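Local coordinates for STAS/SEC14 domain-containing protein (Shewanella loihica PV-4, PDB 2Q3L), which is of unknown function but, as a small STAS-type protein with a SpoIIAA-like fold, may associate with membranes and bind a ligand, at residues Ser16-Tyr21 and Leu122-Cys126; Gln97-Thr101 and Phe112-Glu116; Ile49-Glu53 and Lys83-Arg87. All coordinates share one frame; numbering follows the deposited sequence.

Contact 1: residues Ser16-Tyr21 and Leu122-Cys126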
ATOM      1  N   SER A  16     -23.395 -23.133  -2.284  1.00 51.45           N
ATOM      2  CA  SER A  16     -24.365 -23.054  -3.369  1.00 52.39           C
ATOM      3  C   SER A  16     -24.979 -24.448  -3.512  1.00 51.85           C
ATOM      4  O   SER A  16     -24.391 -25.353  -4.117  1.00 50.40           O
ATOM      5  CB  SER A  16     -23.737 -22.620  -4.693  1.00 49.33           C
ATOM      6  OG  SER A  16     -24.769 -22.589  -5.674  1.00 56.03           O
ATOM      7  N   GLN A  17     -26.172 -24.630  -2.960  1.00 55.25           N
ATOM      8  CA  GLN A  17     -26.847 -25.937  -3.026  1.00 55.50           C
ATOM      9  C   GLN A  17     -26.053 -26.938  -2.199  1.00 54.03           C
ATOM     10  O   GLN A  17     -25.868 -26.690  -1.022  1.00 52.74           O
ATOM     11  CB  GLN A  17     -27.090 -26.370  -4.481  1.00 57.00           C
ATOM     12  CG  GLN A  17     -28.035 -25.403  -5.213  1.00 65.35           C
ATOM     13  CD  GLN A  17     -28.283 -25.755  -6.671  1.00 71.89           C
ATOM     14  OE1 GLN A  17     -29.323 -26.339  -7.005  1.00 82.51           O
ATOM     15  NE2 GLN A  17     -27.337 -25.397  -7.550  1.00 57.78           N
ATOM     16  N   ASP A  18     -25.548 -28.016  -2.793  1.00 55.02           N
ATOM     17  CA  ASP A  18     -24.754 -29.018  -2.062  1.00 56.05           C
ATOM     18  C   ASP A  18     -23.230 -28.870  -2.216  1.00 56.48           C
ATOM     19  O   ASP A  18     -22.487 -29.805  -1.912  1.00 56.22           O
ATOM     20  CB  ASP A  18     -25.158 -30.430  -2.501  1.00 54.05           C
ATOM     21  CG  ASP A  18     -26.557 -30.803  -2.067  1.00 56.47           C
ATOM     22  OD1 ASP A  18     -27.098 -30.170  -1.130  1.00 49.01           O
ATOM     23  OD2 ASP A  18     -27.118 -31.758  -2.662  1.00 58.36           O
ATOM     24  N   ASP A  19     -22.769 -27.706  -2.662  1.00 54.87           N
ATOM     25  CA  ASP A  19     -21.355 -27.471  -2.878  1.00 53.96           C
ATOM     26  C   ASP A  19     -20.855 -26.287  -2.058  1.00 52.74           C
ATOM     27  O   ASP A  19     -21.538 -25.280  -1.897  1.00 51.99           O
ATOM     28  CB  ASP A  19     -21.103 -27.195  -4.359  1.00 54.92           C
ATOM     29  CG  ASP A  19     -21.645 -28.288  -5.247  1.00 59.61           C
ATOM     30  OD1 ASP A  19     -21.078 -29.391  -5.189  1.00 56.08           O
ATOM     31  OD2 ASP A  19     -22.649 -28.044  -5.990  1.00 56.72           O
ATOM     32  N   PHE A  20     -19.664 -26.439  -1.511  1.00 51.67           N
ATOM     33  CA  PHE A  20     -18.994 -25.358  -0.825  1.00 50.20           C
ATOM     34  C   PHE A  20     -17.991 -24.738  -1.816  1.00 51.04           C
ATOM     35  O   PHE A  20     -17.522 -25.409  -2.718  1.00 53.95           O
ATOM     36  CB  PHE A  20     -18.285 -25.820   0.440  1.00 48.18           C
ATOM     37  CG  PHE A  20     -19.207 -26.154   1.571  1.00 52.37           C
ATOM     38  CD1 PHE A  20     -19.879 -25.136   2.264  1.00 51.77           C
ATOM     39  CD2 PHE A  20     -19.369 -27.480   1.994  1.00 52.35           C
ATOM     40  CE1 PHE A  20     -20.732 -25.428   3.333  1.00 49.96           C
ATOM     41  CE2 PHE A  20     -20.224 -27.785   3.080  1.00 53.73           C
ATOM     42  CZ  PHE A  20     -20.923 -26.767   3.728  1.00 52.99           C
ATOM     43  N   TYR A  21     -17.721 -23.445  -1.695  1.00 48.38           N
ATOM     44  CA  TYR A  21     -16.737 -22.808  -2.547  1.00 46.99           C
ATOM     45  C   TYR A  21     -16.051 -21.738  -1.717  1.00 47.33           C
ATOM     46  O   TYR A  21     -16.602 -21.246  -0.728  1.00 45.94           O
ATOM     47  CB  TYR A  21     -17.347 -22.220  -3.846  1.00 47.31           C
ATOM     48  CG  TYR A  21     -18.369 -21.129  -3.646  1.00 44.25           C
ATOM     49  CD1 TYR A  21     -19.720 -21.436  -3.437  1.00 54.69           C
ATOM     50  CD2 TYR A  21     -18.005 -19.798  -3.666  1.00 52.78           C
ATOM     51  CE1 TYR A  21     -20.675 -20.424  -3.247  1.00 45.55           C
ATOM     52  CE2 TYR A  21     -18.939 -18.781  -3.477  1.00 46.75           C
ATOM     53  CZ  TYR A  21     -20.264 -19.094  -3.267  1.00 49.64           C
ATOM     54  OH  TYR A  21     -21.176 -18.073  -3.071  1.00 51.06           O
ATOM     55  N   LEU A 122     -21.873 -19.029 -10.263  1.00 46.94           N
ATOM     56  CA  LEU A 122     -22.037 -20.186  -9.371  1.00 49.76           C
ATOM     57  C   LEU A 122     -22.564 -21.408 -10.051  1.00 50.14           C
ATOM     58  O   LEU A 122     -22.266 -22.494  -9.606  1.00 52.79           O
ATOM     59  CB  LEU A 122     -22.923 -19.866  -8.159  1.00 49.92           C
ATOM     60  CG  LEU A 122     -22.251 -18.874  -7.218  1.00 52.47           C
ATOM     61  CD1 LEU A 122     -23.150 -18.577  -6.040  1.00 56.83           C
ATOM     62  CD2 LEU A 122     -20.914 -19.410  -6.749  1.00 56.45           C
ATOM     63  N   ASP A 123     -23.370 -21.246 -11.097  1.00 51.27           N
ATOM     64  CA  ASP A 123     -23.869 -22.372 -11.836  1.00 51.79           C
ATOM     65  C   ASP A 123     -22.706 -23.095 -12.535  1.00 52.25           C
ATOM     66  O   ASP A 123     -22.648 -24.326 -12.544  1.00 55.67           O
ATOM     67  CB  ASP A 123     -24.899 -21.887 -12.876  1.00 54.13           C
ATOM     68  CG  ASP A 123     -25.449 -23.016 -13.726  1.00 55.73           C
ATOM     69  OD1 ASP A 123     -25.389 -24.186 -13.290  1.00 62.35           O
ATOM     70  OD2 ASP A 123     -25.930 -22.744 -14.843  1.00 62.73           O
ATOM     71  N   TRP A 124     -21.795 -22.323 -13.124  1.00 52.07           N
ATOM     72  CA  TRP A 124     -20.622 -22.864 -13.825  1.00 50.45           C
ATOM     73  C   TRP A 124     -19.572 -23.372 -12.831  1.00 51.42           C
ATOM     74  O   TRP A 124     -18.936 -24.417 -13.040  1.00 51.52           O
ATOM     75  CB  TRP A 124     -20.013 -21.796 -14.746  1.00 48.28           C
ATOM     76  CG  TRP A 124     -18.694 -22.162 -15.330  1.00 49.80           C
ATOM     77  CD1 TRP A 124     -18.469 -22.826 -16.495  1.00 48.84           C
ATOM     78  CD2 TRP A 124     -17.395 -21.850 -14.787  1.00 47.57           C
ATOM     79  NE1 TRP A 124     -17.116 -22.973 -16.705  1.00 52.05           N
ATOM     80  CE2 TRP A 124     -16.437 -22.385 -15.664  1.00 54.65           C
ATOM     81  CE3 TRP A 124     -16.956 -21.170 -13.646  1.00 47.56           C
ATOM     82  CZ2 TRP A 124     -15.056 -22.262 -15.426  1.00 50.70           C
ATOM     83  CZ3 TRP A 124     -15.616 -21.034 -13.432  1.00 43.91           C
ATOM     84  CH2 TRP A 124     -14.673 -21.576 -14.315  1.00 45.24           C
ATOM     85  N   LEU A 125     -19.410 -22.638 -11.746  1.00 51.87           N
ATOM     86  CA  LEU A 125     -18.367 -22.938 -10.782  1.00 52.00           C
ATOM     87  C   LEU A 125     -18.540 -24.258 -10.098  1.00 54.34           C
ATOM     88  O   LEU A 125     -17.589 -25.002  -9.966  1.00 51.94           O
ATOM     89  CB  LEU A 125     -18.289 -21.867  -9.705  1.00 49.56           C
ATOM     90  CG  LEU A 125     -17.078 -21.921  -8.737  1.00 51.47           C
ATOM     91  CD1 LEU A 125     -15.769 -21.769  -9.490  1.00 48.32           C
ATOM     92  CD2 LEU A 125     -17.167 -20.825  -7.668  1.00 49.14           C
ATOM     93  N   CYS A 126     -19.742 -24.515  -9.604  1.00 59.46           N
ATOM     94  CA  CYS A 126     -20.025 -25.736  -8.854  1.00 63.52           C
ATOM     95  C   CYS A 126     -20.747 -26.697  -9.766  1.00 68.09           C
ATOM     96  O   CYS A 126     -21.819 -26.405 -10.370  1.00 70.61           O
ATOM     97  CB  CYS A 126     -20.885 -25.431  -7.633  1.00 63.87           C
ATOM     98  SG  CYS A 126     -20.283 -24.032  -6.653  1.00 62.59           S
ATOM     99  OXT CYS A 126     -20.198 -27.785  -9.896  1.00 70.87           O
TER

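Contact 2: residues Gln97-Thr101 and Phe112-Glu116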
ATOM      1  N   GLN A  97     -11.860  -6.176 -18.047  1.00 45.84           N
ATOM      2  CA  GLN A  97     -11.658  -7.160 -16.976  1.00 47.28           C
ATOM      3  C   GLN A  97     -11.849  -8.584 -17.491  1.00 47.23           C
ATOM      4  O   GLN A  97     -11.269  -9.532 -16.918  1.00 45.36           O
ATOM      5  CB  GLN A  97     -12.604  -6.939 -15.774  1.00 48.50           C
ATOM      6  CG  GLN A  97     -12.249  -5.768 -14.881  1.00 48.50           C
ATOM      7  CD  GLN A  97     -13.146  -5.662 -13.664  1.00 48.36           C
ATOM      8  OE1 GLN A  97     -14.148  -6.325 -13.551  1.00 48.77           O
ATOM      9  NE2 GLN A  97     -12.770  -4.825 -12.749  1.00 56.17           N
ATOM     10  N   GLU A  98     -12.711  -8.744 -18.506  1.00 45.29           N
ATOM     11  CA  GLU A  98     -12.942 -10.052 -19.112  1.00 46.07           C
ATOM     12  C   GLU A  98     -11.650 -10.458 -19.791  1.00 45.82           C
ATOM     13  O   GLU A  98     -11.140 -11.538 -19.585  1.00 49.71           O
ATOM     14  CB  GLU A  98     -14.087 -10.029 -20.128  1.00 46.44           C
ATOM     15  CG  GLU A  98     -14.330 -11.422 -20.742  1.00 55.94           C
ATOM     16  CD  GLU A  98     -15.397 -11.438 -21.806  1.00 65.25           C
ATOM     17  OE1 GLU A  98     -15.847 -10.350 -22.244  1.00 71.34           O
ATOM     18  OE2 GLU A  98     -15.783 -12.558 -22.200  1.00 74.37           O
ATOM     19  N   TRP A  99     -11.085  -9.556 -20.549  1.00 45.59           N
ATOM     20  CA  TRP A  99      -9.822  -9.794 -21.210  1.00 48.31           C
ATOM     21  C   TRP A  99      -8.712 -10.160 -20.218  1.00 46.44           C
ATOM     22  O   TRP A  99      -8.023 -11.135 -20.423  1.00 49.14           O
ATOM     23  CB  TRP A  99      -9.447  -8.567 -22.054  1.00 49.03           C
ATOM     24  CG  TRP A  99      -8.121  -8.676 -22.639  1.00 53.56           C
ATOM     25  CD1 TRP A  99      -7.795  -9.312 -23.789  1.00 57.55           C
ATOM     26  CD2 TRP A  99      -6.907  -8.147 -22.107  1.00 56.82           C
ATOM     27  NE1 TRP A  99      -6.450  -9.210 -24.010  1.00 61.48           N
ATOM     28  CE2 TRP A  99      -5.881  -8.506 -22.985  1.00 53.66           C
ATOM     29  CE3 TRP A  99      -6.593  -7.391 -20.978  1.00 57.86           C
ATOM     30  CZ2 TRP A  99      -4.562  -8.136 -22.776  1.00 56.56           C
ATOM     31  CZ3 TRP A  99      -5.281  -7.048 -20.754  1.00 57.00           C
ATOM     32  CH2 TRP A  99      -4.281  -7.416 -21.646  1.00 58.44           C
ATOM     33  N   ALA A 100      -8.568  -9.407 -19.142  1.00 46.25           N
ATOM     34  CA  ALA A 100      -7.574  -9.716 -18.097  1.00 46.70           C
ATOM     35  C   ALA A 100      -7.780 -11.081 -17.455  1.00 44.43           C
ATOM     36  O   ALA A 100      -6.842 -11.679 -16.978  1.00 43.41           O
ATOM     37  CB  ALA A 100      -7.589  -8.651 -17.007  1.00 48.06           C
ATOM     38  N   THR A 101      -9.021 -11.548 -17.415  1.00 46.27           N
ATOM     39  CA  THR A 101      -9.353 -12.871 -16.871  1.00 45.74           C
ATOM     40  C   THR A 101      -8.864 -13.962 -17.831  1.00 44.70           C
ATOM     41  O   THR A 101      -8.374 -14.994 -17.387  1.00 44.27           O
ATOM     42  CB  THR A 101     -10.883 -12.980 -16.617  1.00 47.26           C
ATOM     43  OG1 THR A 101     -11.259 -12.003 -15.631  1.00 51.36           O
ATOM     44  CG2 THR A 101     -11.242 -14.325 -16.070  1.00 50.25           C
ATOM     45  N   PHE A 112      -9.983 -20.399 -15.254  1.00 47.69           N
ATOM     46  CA  PHE A 112     -10.508 -19.093 -14.870  1.00 46.45           C
ATOM     47  C   PHE A 112     -11.542 -18.682 -15.925  1.00 46.97           C
ATOM     48  O   PHE A 112     -11.245 -18.733 -17.108  1.00 45.48           O
ATOM     49  CB  PHE A 112      -9.400 -18.039 -14.887  1.00 48.18           C
ATOM     50  CG  PHE A 112      -8.543 -18.017 -13.647  1.00 43.86           C
ATOM     51  CD1 PHE A 112      -7.773 -19.122 -13.297  1.00 44.17           C
ATOM     52  CD2 PHE A 112      -8.500 -16.895 -12.863  1.00 49.42           C
ATOM     53  CE1 PHE A 112      -7.002 -19.124 -12.177  1.00 45.96           C
ATOM     54  CE2 PHE A 112      -7.702 -16.868 -11.737  1.00 46.84           C
ATOM     55  CZ  PHE A 112      -6.969 -17.998 -11.380  1.00 49.70           C
ATOM     56  N   LYS A 113     -12.724 -18.250 -15.490  1.00 46.16           N
ATOM     57  CA  LYS A 113     -13.779 -17.770 -16.404  1.00 45.67           C
ATOM     58  C   LYS A 113     -14.414 -16.525 -15.769  1.00 45.66           C
ATOM     59  O   LYS A 113     -14.621 -16.475 -14.547  1.00 44.30           O
ATOM     60  CB  LYS A 113     -14.829 -18.868 -16.680  1.00 42.89           C
ATOM     61  CG  LYS A 113     -15.877 -18.494 -17.816  1.00 40.55           C
ATOM     62  CD  LYS A 113     -16.780 -19.696 -18.061  1.00 48.78           C
ATOM     63  CE  LYS A 113     -18.008 -19.353 -18.911  1.00 59.26           C
ATOM     64  NZ  LYS A 113     -17.656 -18.639 -20.161  1.00 51.93           N
ATOM     65  N   PHE A 114     -14.692 -15.536 -16.609  1.00 47.07           N
ATOM     66  CA  PHE A 114     -15.272 -14.240 -16.206  1.00 48.86           C
ATOM     67  C   PHE A 114     -16.811 -14.194 -16.298  1.00 49.18           C
ATOM     68  O   PHE A 114     -17.380 -14.662 -17.268  1.00 47.81           O
ATOM     69  CB  PHE A 114     -14.697 -13.138 -17.118  1.00 49.39           C
ATOM     70  CG  PHE A 114     -15.219 -11.730 -16.824  1.00 52.62           C
ATOM     71  CD1 PHE A 114     -14.628 -10.938 -15.833  1.00 49.87           C
ATOM     72  CD2 PHE A 114     -16.268 -11.196 -17.549  1.00 49.02           C
ATOM     73  CE1 PHE A 114     -15.080  -9.637 -15.571  1.00 50.13           C
ATOM     74  CE2 PHE A 114     -16.729  -9.885 -17.295  1.00 46.78           C
ATOM     75  CZ  PHE A 114     -16.120  -9.109 -16.304  1.00 52.03           C
ATOM     76  N   PHE A 115     -17.453 -13.596 -15.288  1.00 49.82           N
ATOM     77  CA  PHE A 115     -18.905 -13.356 -15.259  1.00 47.78           C
ATOM     78  C   PHE A 115     -19.226 -11.961 -14.723  1.00 48.03           C
ATOM     79  O   PHE A 115     -18.413 -11.358 -14.034  1.00 49.75           O
ATOM     80  CB  PHE A 115     -19.582 -14.340 -14.314  1.00 46.65           C
ATOM     81  CG  PHE A 115     -19.325 -15.756 -14.667  1.00 51.46           C
ATOM     82  CD1 PHE A 115     -18.158 -16.375 -14.248  1.00 49.84           C
ATOM     83  CD2 PHE A 115     -20.229 -16.465 -15.445  1.00 48.21           C
ATOM     84  CE1 PHE A 115     -17.900 -17.668 -14.609  1.00 51.09           C
ATOM     85  CE2 PHE A 115     -19.975 -17.747 -15.784  1.00 50.08           C
ATOM     86  CZ  PHE A 115     -18.810 -18.356 -15.367  1.00 48.31           C
ATOM     87  N   GLU A 116     -20.413 -11.471 -15.061  1.00 50.32           N
ATOM     88  CA  GLU A 116     -21.013 -10.271 -14.490  1.00 53.18           C
ATOM     89  C   GLU A 116     -22.125 -10.675 -13.511  1.00 54.06           C
ATOM     90  O   GLU A 116     -22.409  -9.950 -12.590  1.00 58.53           O
ATOM     91  CB  GLU A 116     -21.566  -9.366 -15.579  1.00 54.23           C
ATOM     92  CG  GLU A 116     -20.461  -8.894 -16.519  1.00 62.68           C
ATOM     93  CD  GLU A 116     -20.836  -7.726 -17.407  1.00 66.05           C
ATOM     94  OE1 GLU A 116     -22.041  -7.457 -17.589  1.00 75.21           O
ATOM     95  OE2 GLU A 116     -19.908  -7.080 -17.927  1.00 63.38           O
TER

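Contact 3: residues Ile49-Glu53 and Lys83-Arg87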
ATOM      1  N   ILE A  49      -4.889 -30.149   1.047  1.00 55.51           N
ATOM      2  CA  ILE A  49      -5.256 -30.259  -0.366  1.00 55.27           C
ATOM      3  C   ILE A  49      -4.002 -30.236  -1.265  1.00 53.81           C
ATOM      4  O   ILE A  49      -3.247 -29.295  -1.276  1.00 55.64           O
ATOM      5  CB  ILE A  49      -6.287 -29.186  -0.740  1.00 55.58           C
ATOM      6  CG1 ILE A  49      -7.566 -29.428   0.061  1.00 58.11           C
ATOM      7  CG2 ILE A  49      -6.646 -29.253  -2.262  1.00 54.18           C
ATOM      8  CD1 ILE A  49      -8.531 -28.267  -0.006  1.00 68.95           C
ATOM      9  N   LYS A  50      -3.779 -31.311  -2.004  1.00 53.39           N
ATOM     10  CA  LYS A  50      -2.602 -31.426  -2.868  1.00 56.05           C
ATOM     11  C   LYS A  50      -3.033 -31.810  -4.288  1.00 53.91           C
ATOM     12  O   LYS A  50      -2.208 -32.233  -5.105  1.00 52.43           O
ATOM     13  CB  LYS A  50      -1.640 -32.495  -2.302  1.00 54.69           C
ATOM     14  CG  LYS A  50      -1.228 -32.296  -0.861  1.00 69.35           C
ATOM     15  CD  LYS A  50      -0.390 -33.493  -0.376  1.00 82.80           C
ATOM     16  CE  LYS A  50      -0.123 -33.462   1.138  1.00 89.80           C
ATOM     17  NZ  LYS A  50      -1.348 -33.772   1.922  1.00 91.73           N
ATOM     18  N   THR A  51      -4.333 -31.715  -4.564  1.00 52.02           N
ATOM     19  CA  THR A  51      -4.864 -32.066  -5.880  1.00 50.72           C
ATOM     20  C   THR A  51      -5.810 -30.957  -6.308  1.00 50.42           C
ATOM     21  O   THR A  51      -6.229 -30.150  -5.466  1.00 50.35           O
ATOM     22  CB  THR A  51      -5.596 -33.410  -5.869  1.00 49.54           C
ATOM     23  OG1 THR A  51      -6.527 -33.432  -4.797  1.00 51.56           O
ATOM     24  CG2 THR A  51      -4.609 -34.614  -5.684  1.00 53.41           C
ATOM     25  N   PRO A  52      -6.090 -30.865  -7.615  1.00 50.62           N
ATOM     26  CA  PRO A  52      -6.964 -29.758  -8.093  1.00 52.47           C
ATOM     27  C   PRO A  52      -8.426 -29.971  -7.723  1.00 53.12           C
ATOM     28  O   PRO A  52      -9.201 -30.468  -8.508  1.00 51.96           O
ATOM     29  CB  PRO A  52      -6.721 -29.710  -9.611  1.00 49.13           C
ATOM     30  CG  PRO A  52      -5.815 -30.830  -9.946  1.00 55.48           C
ATOM     31  CD  PRO A  52      -5.582 -31.709  -8.712  1.00 50.62           C
ATOM     32  N   GLU A  53      -8.782 -29.546  -6.520  1.00 55.89           N
ATOM     33  CA  GLU A  53     -10.115 -29.789  -5.952  1.00 57.68           C
ATOM     34  C   GLU A  53     -10.916 -28.587  -5.617  1.00 56.79           C
ATOM     35  O   GLU A  53     -12.116 -28.671  -5.432  1.00 58.20           O
ATOM     36  CB  GLU A  53      -9.945 -30.475  -4.589  1.00 55.71           C
ATOM     37  CG  GLU A  53      -9.201 -31.757  -4.644  1.00 63.50           C
ATOM     38  CD  GLU A  53      -9.962 -32.883  -5.317  1.00 59.67           C
ATOM     39  OE1 GLU A  53     -11.073 -32.653  -5.878  1.00 68.75           O
ATOM     40  OE2 GLU A  53      -9.420 -34.008  -5.273  1.00 62.99           O
ATOM     41  N   LYS A  83      -2.281 -24.455  -8.157  1.00 48.52           N
ATOM     42  CA  LYS A  83      -2.461 -25.779  -8.776  1.00 48.93           C
ATOM     43  C   LYS A  83      -3.619 -26.545  -8.078  1.00 48.04           C
ATOM     44  O   LYS A  83      -4.188 -27.461  -8.652  1.00 46.61           O
ATOM     45  CB  LYS A  83      -1.105 -26.549  -8.730  1.00 46.67           C
ATOM     46  CG  LYS A  83      -1.005 -27.878  -9.505  1.00 49.70           C
ATOM     47  CD  LYS A  83      -1.218 -27.701 -11.015  1.00 59.03           C
ATOM     48  CE  LYS A  83      -1.172 -29.038 -11.841  1.00 57.07           C
ATOM     49  NZ  LYS A  83       0.163 -29.741 -11.781  1.00 60.06           N
ATOM     50  N   GLU A  84      -3.943 -26.151  -6.836  1.00 47.83           N
ATOM     51  CA  GLU A  84      -5.003 -26.781  -6.064  1.00 51.16           C
ATOM     52  C   GLU A  84      -6.392 -26.331  -6.445  1.00 50.27           C
ATOM     53  O   GLU A  84      -7.359 -26.920  -6.005  1.00 48.40           O
ATOM     54  CB  GLU A  84      -4.767 -26.626  -4.543  1.00 50.33           C
ATOM     55  CG  GLU A  84      -3.780 -27.636  -4.012  1.00 60.14           C
ATOM     56  CD  GLU A  84      -2.349 -27.418  -4.456  1.00 67.80           C
ATOM     57  OE1 GLU A  84      -1.796 -26.355  -4.082  1.00 79.09           O
ATOM     58  OE2 GLU A  84      -1.770 -28.329  -5.133  1.00 57.39           O
ATOM     59  N   PHE A  85      -6.483 -25.286  -7.269  1.00 51.89           N
ATOM     60  CA  PHE A  85      -7.773 -24.772  -7.788  1.00 50.07           C
ATOM     61  C   PHE A  85      -8.051 -25.316  -9.180  1.00 49.50           C
ATOM     62  O   PHE A  85      -7.214 -25.113 -10.087  1.00 50.04           O
ATOM     63  CB  PHE A  85      -7.720 -23.250  -7.892  1.00 50.30           C
ATOM     64  CG  PHE A  85      -7.639 -22.583  -6.573  1.00 52.80           C
ATOM     65  CD1 PHE A  85      -6.480 -22.582  -5.872  1.00 50.84           C
ATOM     66  CD2 PHE A  85      -8.747 -21.978  -6.014  1.00 65.87           C
ATOM     67  CE1 PHE A  85      -6.409 -22.000  -4.619  1.00 55.22           C
ATOM     68  CE2 PHE A  85      -8.663 -21.381  -4.776  1.00 65.73           C
ATOM     69  CZ  PHE A  85      -7.500 -21.420  -4.086  1.00 56.03           C
ATOM     70  N   LYS A  86      -9.199 -26.001  -9.356  1.00 46.64           N
ATOM     71  CA  LYS A  86      -9.608 -26.484 -10.685  1.00 46.28           C
ATOM     72  C   LYS A  86     -10.398 -25.449 -11.448  1.00 44.88           C
ATOM     73  O   LYS A  86     -10.297 -25.394 -12.661  1.00 48.29           O
ATOM     74  CB  LYS A  86     -10.421 -27.781 -10.644  1.00 46.54           C
ATOM     75  CG  LYS A  86     -11.635 -27.797  -9.795  1.00 50.76           C
ATOM     76  CD  LYS A  86     -12.220 -29.221  -9.850  1.00 49.74           C
ATOM     77  CE  LYS A  86     -13.312 -29.397  -8.848  1.00 51.83           C
ATOM     78  NZ  LYS A  86     -13.874 -30.782  -8.967  1.00 53.38           N
ATOM     79  N   ARG A  87     -11.231 -24.667 -10.751  1.00 47.38           N
ATOM     80  CA  ARG A  87     -11.995 -23.600 -11.400  1.00 46.79           C
ATOM     81  C   ARG A  87     -12.030 -22.373 -10.554  1.00 46.41           C
ATOM     82  O   ARG A  87     -12.182 -22.457  -9.349  1.00 49.09           O
ATOM     83  CB  ARG A  87     -13.451 -24.000 -11.719  1.00 46.19           C
ATOM     84  CG  ARG A  87     -13.599 -25.150 -12.685  1.00 44.95           C
ATOM     85  CD  ARG A  87     -15.090 -25.343 -13.097  1.00 49.63           C
ATOM     86  NE  ARG A  87     -15.849 -25.951 -12.002  1.00 52.59           N
ATOM     87  CZ  ARG A  87     -15.859 -27.263 -11.735  1.00 56.21           C
ATOM     88  NH1 ARG A  87     -15.162 -28.097 -12.484  1.00 56.78           N
ATOM     89  NH2 ARG A  87     -16.566 -27.753 -10.715  1.00 49.56           N
TER

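Contact 1: residues Ser16-Tyr21 and Leu122-Cys126
Y21 and L122 cross at about a right angle, with a leucine methyl lying over the tyrosine ring. Followed outward, the tyrosine first meets L125, whose CD2 lies 4.1 Å from Y21 CB. The first torsion (chi1 62°) places CG between the backbone N and the carbonyl carbon, and this turns the ring along the C-terminal helix towards L122. At the near rim, Y21 CD1 has C126 SG at 4.2 Å; the sulfur approaches the ring obliquely, a cysteine sulfur-aromatic contact. Farther out, L122 CD2 sits over one face, 3.7 Å from the Y21 ring centroid and 19° off its normal, a CH-pi contact closest at CZ. The tip, Y21 OH, rests against L122 CD1 at 3.6 Å and has weak hydrogen bonds to E14 and K118. With an alanine here, a gap is likely to open between strand and helix, the L122 methyls losing the ring and E14 and K118 the hydroxyl. Towards the turn, the contact thins to the side of D19, where OD2 lies 3.6 Å from C126 CB, and to S16 OG beside L122 CB. S16-D19 form the type II' turn of the hairpin joining strands 7-16 and 19-30, and the last helix, 118-125, packs across that hairpin and strand 54-66, the helix-on-sheet packing of the alpha/beta SpoIIAA-like (STAS) fold.

Contact 2: residues Gln97-Thr101 and Phe112-Glu116
F112 meets helix 95-107 through its CB, which lies 4.1 Å from T101 O; the ring then leads away from the helix segment, and the side chain lies about 4 Å from a bound sodium ion, while the backbone N is held by N105, a residue of that sodium site. At K113 it is the backbone that is touched, T101 CG2 standing 3.9 Å from K113 C, since the lysine side chain starts out from the other face of the sheet. F114 carries the contact. With its CG anti to the backbone N (chi1 180°), the ring reaches under the helix, and E98 CB covers one face, 3.9 Å from the F114 centroid and 25° off the normal. Q97 CB approaches F114 CE1 obliquely at 3.7 Å, and T101 OG1, also oblique to the ring, comes to F114 CD1 at 3.5 Å. F115 turns to the far face, against helix 118-125, and E116, just past the strand, has its carboxylate bonded to G94 N. Helix and strand run antiparallel, at 170°, as parts of one beta-alpha-beta unit. Across this interface the attraction is almost wholly apolar, and the hydroxyl facing the ring stays satisfied because T101 OG1 donates its proton back to Q97 O at 2.8 Å.

Contact 3: residues Ile49-Glu53 and Lys83-Arg87
E84 O receives E53 N at 3.0 Å, a weak hydrogen bond bent to 134° at the proton, and P52 CA adds a CA-H...O contact to the same oxygen at 3.5 Å. An inverse gamma turn, centred on P52, presents the two donors together just before strand 54-66 begins. The turn's own bond, from E53 N to T51 O, is weak as well, so one N-H is shared between two carbonyls. P52 CB rests on the carbonyl of K83, 3.5 Å from its O. The E84 side chain folds back over the loop: bent at chi2 (70°), it runs alongside I49 head to tail, its CG packing 3.7 Å from I49 CG2 and still closer to I49 O. This surface contact joins the loop that leads into strand 54-66 to the start of strand 85-91, its neighbour in the SpoIIAA-like sheet. K86 continues the seam as an extended chain laid along the backbone carbonyls of P52 and E53, with CD 3.5 Å from P52 O. Its ammonium stops short of a salt bridge: K86 NZ lies 4.6 Å from E53 OE1.

In the fold
All three contacts border the same mixed sheet. Contact 1 is partly buried and rests on apolar and ring packing; contact 2, a surface contact by the exposure of its residues, likewise presses a helix on a strand around one aromatic ring; contact 3, the most exposed, joins loop and strand start through backbone carbonyls and a weak hydrogen bond. Contacts 2 and 3 share strand 85-91 as neighbour or member but do not touch. Contact 1 reaches both others: W124 packs against K113 and F115 across the face opposite helix 95-107, and R87 NE probably bonds to L125 O. Along the chain, contacts 2 and 3 are nested inside the loop that contact 1 closes.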